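Local coordinates for CYTH domain-containing protein (PDB 1YEM) that is of unknown function but, as a CYTH-domain protein related to class IV adenylyl cyclases, may act on triphosphate-containing substrates, at residues F22-T25 and L26-F29. Sequence-based numbering, arbitrary orientation.
Sequences FLHT and LNTF
L26 turns its CD2 methyl into the corner between F22 and L23. L26 CD2 lies 4.1 Å from L23 CD2 and 4.2 Å from F22 CE1, meeting that ring obliquely. With CG anti to the backbone N (chi1 -170°), the L26 side chain drops to the barrel side of helix 19-29. There L26 also touches L120 and Y113, and F22 packs on V122 and L155. F22 and L26 are buried here, while L23 lies at the margin, partly exposed. One turn of backbone holds this side: L26 N donates to F22 O at 2.8 Å, and N27 N to L23 O at 3.0 Å. The helix connects strands 10-17 and 32-44 of the closed antiparallel CYTH barrel and packs against strands 102-115 and 118-125. The opposite side is looser, with H24, N27 and T28 exposed. H24 O takes two bonds from T28, one from N (C=O...N 164°) and one from OG1 at 3.2 Å, above the carbonyl plane. The same OG1 sits over one face of the H24 ring, off toward its rim. N27 ND2 approaches H24 CD2 at 3.6 Å, its amide nearly perpendicular to the ring (83°). The exposed F29 ring brings its CD2 edge to T25 O at 3.2 Å.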
loop_
_atom_site.group_PDB
_atom_site.type_symbol
_atom_site.label_atom_id
_atom_site.label_comp_id
_atom_site.label_asym_id
_atom_site.label_seq_id
_atom_site.Cartn_x
_atom_site.Cartn_y
_atom_site.Cartn_z
ATOM N N PHE B 22 35.810 -1.994 5.050
ATOM C CA PHE B 22 35.030 -3.085 4.475
ATOM C C PHE B 22 34.917 -3.028 2.963
ATOM O O PHE B 22 34.852 -4.069 2.313
ATOM C CB PHE B 22 33.628 -3.150 5.086
ATOM C CG PHE B 22 32.832 -4.319 4.610
ATOM C CD1 PHE B 22 31.923 -4.182 3.573
ATOM C CD2 PHE B 22 33.033 -5.584 5.165
ATOM C CE1 PHE B 22 31.204 -5.273 3.114
ATOM C CE2 PHE B 22 32.322 -6.675 4.705
ATOM C CZ PHE B 22 31.402 -6.521 3.683
ATOM N N LEU B 23 34.875 -1.831 2.391
ATOM C CA LEU B 23 34.795 -1.723 0.922
ATOM C C LEU B 23 36.107 -2.148 0.244
ATOM O O LEU B 23 36.082 -2.591 -0.909
ATOM C CB LEU B 23 34.347 -0.318 0.463
ATOM C CG LEU B 23 32.830 -0.217 0.195
ATOM C CD1 LEU B 23 32.339 1.217 0.228
ATOM C CD2 LEU B 23 32.464 -0.856 -1.138
ATOM N N HIS B 24 37.236 -2.031 0.953
ATOM C CA HIS B 24 38.486 -2.613 0.463
ATOM C C HIS B 24 38.387 -4.135 0.477
ATOM O O HIS B 24 38.613 -4.779 -0.545
ATOM C CB HIS B 24 39.715 -2.176 1.276
ATOM C CG HIS B 24 40.994 -2.812 0.805
ATOM N ND1 HIS B 24 41.732 -3.680 1.588
ATOM C CD2 HIS B 24 41.642 -2.736 -0.385
ATOM C CE1 HIS B 24 42.790 -4.093 0.906
ATOM N NE2 HIS B 24 42.758 -3.537 -0.293
ATOM N N THR B 25 38.047 -4.693 1.642
ATOM C CA THR B 25 37.836 -6.132 1.797
ATOM C C THR B 25 36.893 -6.680 0.726
ATOM O O THR B 25 37.132 -7.733 0.159
ATOM C CB THR B 25 37.246 -6.463 3.182
ATOM O OG1 THR B 25 38.050 -5.868 4.206
ATOM C CG2 THR B 25 37.184 -7.967 3.404
ATOM N N LEU B 26 35.838 -5.938 0.440
ATOM C CA LEU B 26 34.847 -6.357 -0.535
ATOM C C LEU B 26 35.368 -6.310 -1.988
ATOM O O LEU B 26 35.096 -7.220 -2.768
ATOM C CB LEU B 26 33.600 -5.475 -0.393
ATOM C CG LEU B 26 32.349 -5.890 -1.162
ATOM C CD1 LEU B 26 31.814 -7.208 -0.636
ATOM C CD2 LEU B 26 31.304 -4.795 -1.058
ATOM N N ASN B 27 36.100 -5.241 -2.342
ATOM C CA ASN B 27 36.639 -5.070 -3.714
ATOM C C ASN B 27 37.681 -6.127 -4.044
ATOM O O ASN B 27 37.894 -6.470 -5.210
ATOM C CB ASN B 27 37.223 -3.643 -3.939
ATOM C CG ASN B 27 38.722 -3.507 -3.544
ATOM O OD1 ASN B 27 39.537 -4.389 -3.809
ATOM N ND2 ASN B 27 39.075 -2.374 -2.941
ATOM N N THR B 28 38.341 -6.608 -2.995
ATOM C CA THR B 28 39.279 -7.707 -3.072
ATOM C C THR B 28 38.621 -8.976 -3.654
ATOM O O THR B 28 39.204 -9.646 -4.491
ATOM C CB THR B 28 39.862 -7.968 -1.658
ATOM O OG1 THR B 28 40.824 -6.945 -1.335
ATOM C CG2 THR B 28 40.501 -9.303 -1.566
ATOM N N PHE B 29 37.410 -9.287 -3.205
ATOM C CA PHE B 29 36.608 -10.390 -3.777
ATOM C C PHE B 29 35.717 -9.895 -4.916
ATOM O O PHE B 29 35.042 -10.692 -5.579
ATOM C CB PHE B 29 35.768 -11.039 -2.689
ATOM C CG PHE B 29 36.588 -11.603 -1.584
ATOM C CD1 PHE B 29 37.057 -12.902 -1.650
ATOM C CD2 PHE B 29 36.941 -10.824 -0.504
ATOM C CE1 PHE B 29 37.843 -13.424 -0.643
ATOM C CE2 PHE B 29 37.724 -11.335 0.508
ATOM C CZ PHE B 29 38.177 -12.643 0.440
#